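PDB 3IA7: CalG4 from Micromonospora echinospora, which belongs to the GT-B structural clan, with two domains each built around a parallel beta-sheet flanked by helices, and is modelled with bound calcium ions. Local coordinates for residues G308-A313 / L320-H325; K195-F200 / I338-G343; F249-Q254 / A354-A359; E361-A364 / A368-E371. All coordinates share one frame; numbering follows the deposited sequence.

Contact 1. Residues G308-A313 / L320-H325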
loop_
_atom_site.group_PDB
_atom_site.type_symbol
_atom_site.label_atom_id
_atom_site.label_comp_id
_atom_site.label_asym_id
_atom_site.label_seq_id
_atom_site.Cartn_x
_atom_site.Cartn_y
_atom_site.Cartn_z
ATOM N N GLY A 308 10.387 -4.919 -8.799
ATOM C CA GLY A 308 9.557 -4.500 -7.664
ATOM C C GLY A 308 10.330 -3.840 -6.533
ATOM O O GLY A 308 9.996 -2.733 -6.092
ATOM N N ALA A 309 11.345 -4.546 -6.043
ATOM C CA ALA A 309 12.134 -4.095 -4.910
ATOM C C ALA A 309 12.931 -2.825 -5.259
ATOM O O ALA A 309 13.118 -1.947 -4.418
ATOM C CB ALA A 309 13.071 -5.192 -4.465
ATOM N N VAL A 310 13.444 -2.781 -6.477
ATOM C CA VAL A 310 14.228 -1.648 -6.962
ATOM C C VAL A 310 13.418 -0.367 -6.939
ATOM O O VAL A 310 13.853 0.662 -6.407
ATOM C CB VAL A 310 14.810 -2.041 -8.373
ATOM C CG1 VAL A 310 14.956 -0.897 -9.334
ATOM C CG2 VAL A 310 16.103 -2.912 -8.200
ATOM N N LEU A 311 12.242 -0.431 -7.543
ATOM C CA LEU A 311 11.376 0.769 -7.693
ATOM C C LEU A 311 10.834 1.232 -6.308
ATOM O O LEU A 311 10.631 2.429 -6.078
ATOM C CB LEU A 311 10.242 0.419 -8.668
ATOM C CG LEU A 311 10.631 0.203 -10.157
ATOM C CD1 LEU A 311 9.389 -0.062 -11.043
ATOM C CD2 LEU A 311 11.449 1.313 -10.754
ATOM N N GLU A 312 10.621 0.281 -5.400
ATOM C CA GLU A 312 10.288 0.629 -4.015
ATOM C C GLU A 312 11.390 1.493 -3.363
ATOM O O GLU A 312 11.072 2.548 -2.765
ATOM C CB GLU A 312 10.116 -0.628 -3.185
ATOM C CG GLU A 312 9.339 -0.422 -1.939
ATOM C CD GLU A 312 7.898 -0.709 -2.183
ATOM O OE1 GLU A 312 7.541 -1.922 -2.230
ATOM O OE2 GLU A 312 7.116 0.264 -2.363
ATOM N N ALA A 313 12.652 1.052 -3.474
ATOM C CA ALA A 313 13.825 1.808 -3.004
ATOM C C ALA A 313 13.887 3.178 -3.694
ATOM O O ALA A 313 13.958 4.233 -3.036
ATOM C CB ALA A 313 15.177 1.007 -3.227
ATOM N N LEU A 320 20.910 1.759 -4.164
ATOM C CA LEU A 320 20.918 0.288 -3.936
ATOM C C LEU A 320 22.320 -0.320 -4.026
ATOM O O LEU A 320 23.151 0.098 -4.855
ATOM C CB LEU A 320 20.025 -0.401 -4.976
ATOM C CG LEU A 320 18.504 -0.223 -4.858
ATOM C CD1 LEU A 320 18.174 1.180 -4.521
ATOM C CD2 LEU A 320 17.886 -0.573 -6.187
ATOM N N VAL A 321 22.575 -1.330 -3.196
ATOM C CA VAL A 321 23.633 -2.278 -3.493
ATOM C C VAL A 321 22.902 -3.593 -3.828
ATOM O O VAL A 321 22.019 -4.033 -3.073
ATOM C CB VAL A 321 24.605 -2.470 -2.340
ATOM C CG1 VAL A 321 25.711 -3.493 -2.708
ATOM C CG2 VAL A 321 25.241 -1.091 -1.957
ATOM N N LEU A 322 23.217 -4.138 -4.993
ATOM C CA LEU A 322 22.521 -5.293 -5.552
ATOM C C LEU A 322 23.318 -6.576 -5.375
ATOM O O LEU A 322 24.545 -6.594 -5.543
ATOM C CB LEU A 322 22.206 -5.046 -7.029
ATOM C CG LEU A 322 21.117 -3.969 -7.257
ATOM C CD1 LEU A 322 20.533 -4.079 -8.622
ATOM C CD2 LEU A 322 19.937 -3.983 -6.280
ATOM N N VAL A 323 22.610 -7.648 -5.034
ATOM C CA VAL A 323 23.173 -8.997 -5.032
ATOM C C VAL A 323 22.238 -9.885 -5.900
ATOM O O VAL A 323 21.428 -10.684 -5.385
ATOM C CB VAL A 323 23.403 -9.463 -3.595
ATOM C CG1 VAL A 323 24.649 -8.717 -2.988
ATOM C CG2 VAL A 323 22.173 -9.255 -2.700
ATOM N N PRO A 324 22.305 -9.697 -7.234
ATOM C CA PRO A 324 21.362 -10.319 -8.184
ATOM C C PRO A 324 21.428 -11.833 -8.301
ATOM O O PRO A 324 20.473 -12.437 -8.804
ATOM C CB PRO A 324 21.763 -9.737 -9.544
ATOM C CG PRO A 324 22.702 -8.647 -9.288
ATOM C CD PRO A 324 23.291 -8.839 -7.924
ATOM N N HIS A 325 22.541 -12.447 -7.903
ATOM C CA HIS A 325 22.641 -13.902 -8.016
ATOM C C HIS A 325 21.614 -14.637 -7.122
ATOM O O HIS A 325 21.361 -15.838 -7.305
ATOM C CB HIS A 325 24.068 -14.369 -7.736
ATOM C CG HIS A 325 24.442 -14.359 -6.286
ATOM N ND1 HIS A 325 24.774 -13.205 -5.606
ATOM C CD2 HIS A 325 24.576 -15.374 -5.397
ATOM C CE1 HIS A 325 25.077 -13.509 -4.357
ATOM N NE2 HIS A 325 24.962 -14.818 -4.203
#
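Leu320 sets CG anti to its own carbonyl carbon (chi1 -71°), and its second torsion then parts the two methyls, CD1 going to Ala313 and CD2 to Val310. Val310 answers with CG2, which also stands beside its backbone N, while chi1 of 147° is well off the staggered value and suggests a somewhat strained rotamer. These groups close the second half of a beta-alpha-beta crossover: strand 298-303, helix 307-315 and strand 320-322, a repeated element of the Rossmann-like sheet in the C-terminal GT-B domain. Helix 308-313 and strand 320-322 run nearly antiparallel, at 161°, with their axes 10.3 Å apart, a gap filled by aliphatic side chains. The branched Val310 and Leu320 cross at about a right angle, and Val310 CG2 lies 3.6 Å from Leu320 CD2. That same CG2 makes a looser contact with Leu322 CD2 at 4.4 Å, so one methyl bears on two residues of the strand. Ala313 suits its place because its lone methyl is directed at the strand where the two backbones come nearest. No hydrogen bond links the segments; strand 320-322 is instead held at its edges by backbone bonds to strands 298-303 and 343-345, and Val337 of helix 331-339 covers Val310 and Leu322. Ala313 CB and Leu320 CD1 approach to 3.3 Å, tighter than ordinary carbon packing.

Contact 2. Residues K195-F200 / I338-G343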
loop_
_atom_site.group_PDB
_atom_site.type_symbol
_atom_site.label_atom_id
_atom_site.label_comp_id
_atom_site.label_asym_id
_atom_site.label_seq_id
_atom_site.Cartn_x
_atom_site.Cartn_y
_atom_site.Cartn_z
ATOM N N LYS A 195 8.915 5.971 -16.914
ATOM C CA LYS A 195 9.421 5.958 -18.264
ATOM C C LYS A 195 10.963 5.995 -18.337
ATOM O O LYS A 195 11.595 5.378 -19.233
ATOM C CB LYS A 195 8.819 7.134 -19.051
ATOM C CG LYS A 195 9.073 7.010 -20.546
ATOM C CD LYS A 195 8.274 8.107 -21.307
ATOM C CE LYS A 195 8.301 7.841 -22.807
ATOM N NZ LYS A 195 7.585 8.935 -23.482
ATOM N N SER A 196 11.594 6.722 -17.413
ATOM C CA SER A 196 13.031 6.863 -17.529
ATOM C C SER A 196 13.758 5.535 -17.293
ATOM O O SER A 196 14.969 5.445 -17.548
ATOM C CB SER A 196 13.579 7.922 -16.558
ATOM O OG SER A 196 13.219 7.592 -15.236
ATOM N N PHE A 197 13.084 4.592 -16.638
ATOM C CA PHE A 197 13.719 3.310 -16.314
ATOM C C PHE A 197 13.637 2.392 -17.555
ATOM O O PHE A 197 14.374 1.401 -17.657
ATOM C CB PHE A 197 13.010 2.629 -15.130
ATOM C CG PHE A 197 13.803 1.493 -14.512
ATOM C CD1 PHE A 197 15.070 1.737 -13.979
ATOM C CD2 PHE A 197 13.266 0.217 -14.429
ATOM C CE1 PHE A 197 15.843 0.685 -13.375
ATOM C CE2 PHE A 197 14.016 -0.850 -13.796
ATOM C CZ PHE A 197 15.312 -0.576 -13.272
ATOM N N GLN A 198 12.771 2.731 -18.513
ATOM C CA GLN A 198 12.622 1.936 -19.733
ATOM C C GLN A 198 13.777 2.114 -20.774
ATOM O O GLN A 198 14.015 3.247 -21.297
ATOM C CB GLN A 198 11.286 2.306 -20.407
ATOM C CG GLN A 198 11.108 1.724 -21.795
ATOM C CD GLN A 198 10.805 0.214 -21.768
ATOM O OE1 GLN A 198 10.044 -0.254 -20.912
ATOM N NE2 GLN A 198 11.350 -0.546 -22.748
ATOM N N PRO A 199 14.441 0.997 -21.166
ATOM C CA PRO A 199 15.427 1.085 -22.289
ATOM C C PRO A 199 14.756 1.596 -23.582
ATOM O O PRO A 199 13.617 1.174 -23.864
ATOM C CB PRO A 199 15.906 -0.384 -22.473
ATOM C CG PRO A 199 15.603 -1.081 -21.146
ATOM C CD PRO A 199 14.326 -0.376 -20.618
ATOM N N PHE A 200 15.416 2.494 -24.337
ATOM C CA PHE A 200 14.834 3.074 -25.593
ATOM C C PHE A 200 13.446 3.748 -25.402
ATOM O O PHE A 200 12.622 3.729 -26.329
ATOM C CB PHE A 200 14.721 1.988 -26.699
ATOM C CG PHE A 200 16.041 1.378 -27.075
ATOM C CD1 PHE A 200 16.798 1.900 -28.135
ATOM C CD2 PHE A 200 16.554 0.304 -26.357
ATOM C CE1 PHE A 200 18.045 1.342 -28.474
ATOM C CE2 PHE A 200 17.810 -0.256 -26.688
ATOM C CZ PHE A 200 18.549 0.255 -27.738
ATOM N N ILE A 338 22.493 -0.735 -12.721
ATOM C CA ILE A 338 23.937 -0.475 -12.922
ATOM C C ILE A 338 24.165 0.424 -14.148
ATOM O O ILE A 338 24.919 1.395 -14.086
ATOM C CB ILE A 338 24.732 -1.811 -13.076
ATOM C CG1 ILE A 338 24.549 -2.761 -11.869
ATOM C CG2 ILE A 338 26.216 -1.566 -13.412
ATOM C CD1 ILE A 338 24.478 -2.102 -10.474
ATOM N N GLU A 339 23.478 0.122 -15.247
ATOM C CA GLU A 339 23.563 0.936 -16.473
ATOM C C GLU A 339 23.232 2.421 -16.248
ATOM O O GLU A 339 23.860 3.334 -16.807
ATOM C CB GLU A 339 22.613 0.352 -17.536
ATOM C CG GLU A 339 22.862 0.848 -18.923
ATOM C CD GLU A 339 21.708 0.586 -19.890
ATOM O OE1 GLU A 339 20.680 -0.040 -19.498
ATOM O OE2 GLU A 339 21.849 1.041 -21.062
ATOM N N LEU A 340 22.240 2.670 -15.422
ATOM C CA LEU A 340 21.828 4.013 -15.109
ATOM C C LEU A 340 22.607 4.660 -13.953
ATOM O O LEU A 340 22.345 5.819 -13.601
ATOM C CB LEU A 340 20.310 4.037 -14.775
ATOM C CG LEU A 340 19.424 3.649 -15.984
ATOM C CD1 LEU A 340 17.981 3.693 -15.591
ATOM C CD2 LEU A 340 19.715 4.640 -17.113
ATOM N N GLY A 341 23.481 3.908 -13.313
ATOM C CA GLY A 341 24.249 4.468 -12.168
ATOM C C GLY A 341 23.406 4.749 -10.950
ATOM O O GLY A 341 23.631 5.744 -10.255
ATOM N N LEU A 342 22.400 3.896 -10.692
ATOM C CA LEU A 342 21.468 4.091 -9.566
ATOM C C LEU A 342 21.799 3.154 -8.408
ATOM O O LEU A 342 21.117 3.128 -7.375
ATOM C CB LEU A 342 20.006 3.809 -9.995
ATOM C CG LEU A 342 19.544 4.653 -11.186
ATOM C CD1 LEU A 342 18.151 4.154 -11.654
ATOM C CD2 LEU A 342 19.472 6.147 -10.748
ATOM N N GLY A 343 22.845 2.356 -8.601
ATOM C CA GLY A 343 23.271 1.373 -7.594
ATOM C C GLY A 343 24.569 0.681 -8.043
ATOM O O GLY A 343 24.992 0.778 -9.209
#
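Leu340, just after residues 338-339 of the helix, meets Phe197 of the facing loop. Ile338 offers its carbonyl O to Gly341 N at 3.0 Å, a bond back into the last turn. The carboxylate of Glu339 makes a salt bridge back to Arg336, which suits an acidic residue on an exposed part of the helix; Arg336 NE in turn donates to Phe197 O and so fastens the facing loop. Leu340 carries the apolar contact. With CG anti to the carbonyl carbon (chi1 -65°) its branch extends across the gap, and CD1 rests 3.9 Å from Phe197 CD1, meeting the ring at a slant. The same methyl lies 4.0 Å from Ser196 O. Phe197 contributes from the other side through a chi1 of -165°, which swings the ring toward the helix. Gly341 then leaves the helix with a phi of 69° in a Schellman motif, a backbone shape that glycine adopts without strain. Leu342 turns its CB toward the loop and also packs on Val373 and Met376 of helix 367-381 and on Val337, and Gly343 starts the edge strand 343-345. Loop 195-200 runs between strands 189-191 and 208-210 of the N-terminal sheet, so the contact joins the two GT-B domains, with Phe197 also lying on Val310 of helix 307-315.

Contact 3. Residues F249-Q254 / A354-A359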
loop_
_atom_site.group_PDB
_atom_site.type_symbol
_atom_site.label_atom_id
_atom_site.label_comp_id
_atom_site.label_asym_id
_atom_site.label_seq_id
_atom_site.Cartn_x
_atom_site.Cartn_y
_atom_site.Cartn_z
ATOM N N PHE A 249 22.660 -13.345 5.634
ATOM C CA PHE A 249 22.151 -12.433 6.663
ATOM C C PHE A 249 23.135 -12.326 7.856
ATOM O O PHE A 249 23.382 -11.238 8.362
ATOM C CB PHE A 249 20.732 -12.850 7.095
ATOM C CG PHE A 249 19.698 -12.672 6.000
ATOM C CD1 PHE A 249 19.394 -11.385 5.503
ATOM C CD2 PHE A 249 19.043 -13.783 5.462
ATOM C CE1 PHE A 249 18.446 -11.239 4.477
ATOM C CE2 PHE A 249 18.101 -13.648 4.463
ATOM C CZ PHE A 249 17.805 -12.376 3.971
ATOM N N ARG A 250 23.704 -13.457 8.274
ATOM C CA ARG A 250 24.731 -13.448 9.336
ATOM C C ARG A 250 25.950 -12.600 8.933
ATOM O O ARG A 250 26.427 -11.818 9.736
ATOM C CB ARG A 250 25.158 -14.871 9.728
ATOM C CG ARG A 250 24.018 -15.761 10.286
ATOM C CD ARG A 250 24.567 -17.062 10.899
ATOM N NE ARG A 250 25.107 -17.960 9.887
ATOM C CZ ARG A 250 24.550 -19.118 9.525
ATOM N NH1 ARG A 250 23.420 -19.541 10.101
ATOM N NH2 ARG A 250 25.133 -19.862 8.589
ATOM N N ALA A 251 26.398 -12.739 7.676
ATOM C CA ALA A 251 27.492 -11.937 7.101
ATOM C C ALA A 251 27.181 -10.457 7.110
ATOM O O ALA A 251 28.052 -9.657 7.410
ATOM C CB ALA A 251 27.805 -12.380 5.689
ATOM N N CYS A 252 25.924 -10.107 6.777
ATOM C CA CYS A 252 25.445 -8.707 6.808
ATOM C C CYS A 252 25.474 -8.174 8.218
ATOM O O CYS A 252 25.924 -7.046 8.439
ATOM C CB CYS A 252 24.009 -8.583 6.220
ATOM S SG CYS A 252 23.973 -8.726 4.436
ATOM N N ALA A 253 25.027 -8.995 9.184
ATOM C CA ALA A 253 25.021 -8.592 10.578
ATOM C C ALA A 253 26.448 -8.359 11.035
ATOM O O ALA A 253 26.749 -7.320 11.665
ATOM C CB ALA A 253 24.342 -9.693 11.479
ATOM N N GLN A 254 27.323 -9.322 10.716
ATOM C CA GLN A 254 28.759 -9.234 11.042
ATOM C C GLN A 254 29.399 -7.957 10.457
ATOM O O GLN A 254 30.130 -7.254 11.151
ATOM C CB GLN A 254 29.528 -10.513 10.610
ATOM C CG GLN A 254 29.188 -11.753 11.484
ATOM C CD GLN A 254 29.397 -13.158 10.811
ATOM O OE1 GLN A 254 29.826 -13.295 9.650
ATOM N NE2 GLN A 254 29.074 -14.199 11.567
ATOM N N ALA A 354 33.444 -7.651 5.560
ATOM C CA ALA A 354 34.149 -6.389 5.282
ATOM C C ALA A 354 33.854 -5.890 3.869
ATOM O O ALA A 354 33.740 -4.677 3.614
ATOM C CB ALA A 354 35.637 -6.556 5.470
ATOM N N SER A 355 33.754 -6.817 2.932
ATOM C CA SER A 355 33.378 -6.441 1.584
ATOM C C SER A 355 31.988 -5.806 1.534
ATOM O O SER A 355 31.762 -4.806 0.837
ATOM C CB SER A 355 33.454 -7.657 0.656
ATOM O OG SER A 355 32.968 -7.281 -0.625
ATOM N N ILE A 356 31.051 -6.379 2.285
ATOM C CA ILE A 356 29.675 -5.853 2.339
ATOM C C ILE A 356 29.644 -4.449 2.939
ATOM O O ILE A 356 29.056 -3.527 2.364
ATOM C CB ILE A 356 28.754 -6.775 3.160
ATOM C CG1 ILE A 356 28.578 -8.129 2.469
ATOM C CG2 ILE A 356 27.348 -6.179 3.368
ATOM C CD1 ILE A 356 28.013 -9.203 3.414
ATOM N N ARG A 357 30.280 -4.274 4.087
ATOM C CA ARG A 357 30.291 -2.949 4.754
ATOM C C ARG A 357 30.920 -1.872 3.867
ATOM O O ARG A 357 30.324 -0.795 3.688
ATOM C CB ARG A 357 30.967 -3.035 6.127
ATOM C CG ARG A 357 31.284 -1.678 6.754
ATOM C CD ARG A 357 32.179 -1.786 7.983
ATOM N NE ARG A 357 33.550 -2.312 7.739
ATOM C CZ ARG A 357 33.956 -3.543 8.051
ATOM N NH1 ARG A 357 33.098 -4.407 8.620
ATOM N NH2 ARG A 357 35.227 -3.919 7.803
ATOM N N GLU A 358 32.091 -2.163 3.292
ATOM C CA GLU A 358 32.784 -1.166 2.439
ATOM C C GLU A 358 31.968 -0.812 1.182
ATOM O O GLU A 358 31.865 0.354 0.797
ATOM C CB GLU A 358 34.234 -1.583 2.086
ATOM C CG GLU A 358 35.154 -1.754 3.310
ATOM C CD GLU A 358 36.578 -2.219 2.955
ATOM O OE1 GLU A 358 36.846 -2.561 1.783
ATOM O OE2 GLU A 358 37.430 -2.241 3.856
ATOM N N ALA A 359 31.373 -1.821 0.559
ATOM C CA ALA A 359 30.522 -1.587 -0.604
ATOM C C ALA A 359 29.324 -0.676 -0.289
ATOM O O ALA A 359 28.977 0.241 -1.054
ATOM C CB ALA A 359 30.029 -2.950 -1.174
#
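The shortest polar bond, 2.8 Å from Gln254 N to Arg250 O, belongs to the helical turn that holds Ala251 and Cys252, the two residues on which Ile356 settles. Together with the bond from Ala253 N to Phe249 O it keeps the turn regular; these backbone bonds are internal to the helix, and none crosses to the other segment. Ile356 enters end-on with CD1, reached through an extended CG1 branch: chi1 is -66° and chi2 164°. The methyl lies 3.9 Å from Ala251 CB and 4.0 Å from Ala251 C, close against the helix backbone, and Cys252 SG closes in from another side at 4.2 Å. Small residues suit this surface, since alanine and cysteine let the two helices draw near, the CA atoms of Cys252 and Ile356 standing just 6.8 Å apart. Isoleucine suits the place because its CG1 branch is long enough to carry CD1 to the neighbouring helix. On the same helix, Arg357 NH1 donates a hydrogen bond to Ala255 O, adding a polar link at the margin. Helix 246-256 and helix 353-365 belong to the C-terminal GT-B domain and pack over its parallel sheet, where Leu302 of strand 298-303 touches both Cys252 and Ile356, and Met265 of strand 262-266 also touches Cys252.

Contact 4. Residues E361-A364 / A368-E371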
loop_
_atom_site.group_PDB
_atom_site.type_symbol
_atom_site.label_atom_id
_atom_site.label_comp_id
_atom_site.label_asym_id
_atom_site.label_seq_id
_atom_site.Cartn_x
_atom_site.Cartn_y
_atom_site.Cartn_z
ATOM N N GLU A 361 29.123 1.391 2.278
ATOM C CA GLU A 361 29.543 2.715 2.701
ATOM C C GLU A 361 29.897 3.579 1.483
ATOM O O GLU A 361 29.526 4.754 1.405
ATOM C CB GLU A 361 30.663 2.634 3.732
ATOM C CG GLU A 361 30.023 2.356 5.112
ATOM C CD GLU A 361 31.005 2.151 6.250
ATOM O OE1 GLU A 361 32.253 2.128 6.049
ATOM O OE2 GLU A 361 30.503 2.022 7.376
ATOM N N ARG A 362 30.590 2.968 0.530
ATOM C CA ARG A 362 31.013 3.661 -0.681
ATOM C C ARG A 362 29.771 4.139 -1.454
ATOM O O ARG A 362 29.704 5.285 -1.895
ATOM C CB ARG A 362 31.831 2.713 -1.529
ATOM C CG ARG A 362 32.025 3.163 -2.930
ATOM C CD ARG A 362 32.927 2.204 -3.661
ATOM N NE ARG A 362 34.174 1.994 -2.930
ATOM C CZ ARG A 362 35.205 2.850 -2.951
ATOM N NH1 ARG A 362 35.126 3.997 -3.644
ATOM N NH2 ARG A 362 36.314 2.565 -2.285
ATOM N N LEU A 363 28.809 3.251 -1.612
ATOM C CA LEU A 363 27.572 3.548 -2.380
ATOM C C LEU A 363 26.786 4.673 -1.677
ATOM O O LEU A 363 26.361 5.664 -2.311
ATOM C CB LEU A 363 26.689 2.301 -2.514
ATOM C CG LEU A 363 25.393 2.893 -3.144
ATOM C CD1 LEU A 363 25.470 2.809 -4.655
ATOM C CD2 LEU A 363 24.127 2.399 -2.516
ATOM N N ALA A 364 26.634 4.547 -0.358
ATOM C CA ALA A 364 25.849 5.511 0.404
ATOM C C ALA A 364 26.508 6.868 0.398
ATOM O O ALA A 364 25.803 7.839 0.498
ATOM C CB ALA A 364 25.647 5.037 1.842
ATOM N N ALA A 368 26.950 11.410 -6.688
ATOM C CA ALA A 368 26.468 11.304 -8.082
ATOM C C ALA A 368 25.321 10.282 -8.202
ATOM O O ALA A 368 24.301 10.522 -8.878
ATOM C CB ALA A 368 27.633 10.919 -9.024
ATOM N N VAL A 369 25.509 9.142 -7.552
ATOM C CA VAL A 369 24.460 8.125 -7.430
ATOM C C VAL A 369 23.210 8.717 -6.720
ATOM O O VAL A 369 22.076 8.597 -7.227
ATOM C CB VAL A 369 24.986 6.799 -6.738
ATOM C CG1 VAL A 369 23.756 5.844 -6.338
ATOM C CG2 VAL A 369 25.977 6.056 -7.659
ATOM N N ARG A 370 23.475 9.361 -5.581
ATOM C CA ARG A 370 22.491 10.037 -4.743
ATOM C C ARG A 370 21.583 10.906 -5.593
ATOM O O ARG A 370 20.359 10.747 -5.562
ATOM C CB ARG A 370 23.220 10.880 -3.670
ATOM C CG ARG A 370 22.359 11.803 -2.823
ATOM C CD ARG A 370 22.979 12.041 -1.422
ATOM N NE ARG A 370 24.350 12.573 -1.427
ATOM C CZ ARG A 370 25.436 11.939 -0.976
ATOM N NH1 ARG A 370 25.380 10.695 -0.483
ATOM N NH2 ARG A 370 26.606 12.553 -1.057
ATOM N N GLU A 371 22.199 11.795 -6.360
ATOM C CA GLU A 371 21.512 12.706 -7.277
ATOM C C GLU A 371 20.716 12.026 -8.411
ATOM O O GLU A 371 19.572 12.437 -8.677
ATOM C CB GLU A 371 22.462 13.754 -7.847
ATOM C CG GLU A 371 21.751 14.907 -8.582
ATOM C CD GLU A 371 20.685 15.691 -7.748
ATOM O OE1 GLU A 371 20.597 15.568 -6.496
ATOM O OE2 GLU A 371 19.931 16.461 -8.378
#
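Leu363 and Val369 cross at about a right angle, so that one methyl of each meets the other, with Leu363 CD1 and Val369 CG1 3.9 Å apart. With CG anti to the backbone N (chi1 172°), Leu363 carries CD1 over to Val369, while its chi2 of 92° lies off a staggered minimum. Val369 points its CB toward the partner, so a short beta-branched residue reaches its partner with CG1. Both are buried and both rest on Pro319, which precedes strand 320-322. They form the inner side of the corner where helix 353-365 gives way to helix 367-381, consecutive helices in the C-terminal GT-B domain; Asp366 lies in the bend and its OD1 accepts a hydrogen bond from Val369 N. At the outer side, Arg370 bends at chi3 (56°), and its guanidinium lies with one edge toward the last turn of the first helix: in the conformer described, NH1 is 3.0 Å from Ala364 O, near the guanidinium plane. A second conformer of Arg370 makes that approach a tentative one. Ala364, whose CB points away from the second segment, lays it on Trp261, whose NE1 also donates to Glu361 OE2.

Overall arrangement
From the N terminus, contact 2 opens first, at loop 195-200 between two strands of the N-terminal sheet, and contact 3 opens next, at helix 246-256. Contact 1 then opens and closes within one beta-alpha-beta unit, nested inside the loops of both. Contact 2 closes at 338-343 and contact 3 at 354-359, so these two cross; contact 4, beginning directly after, is a short local closure in series with the rest. Contact 2 ties the two domains together, whereas contacts 1, 3 and 4 knit helices to the C-terminal sheet or to each other. Phe197 touches Leu311, Val321 meets Ala359 and Leu363, and Gly343 meets Leu363, joining neighbouring contacts.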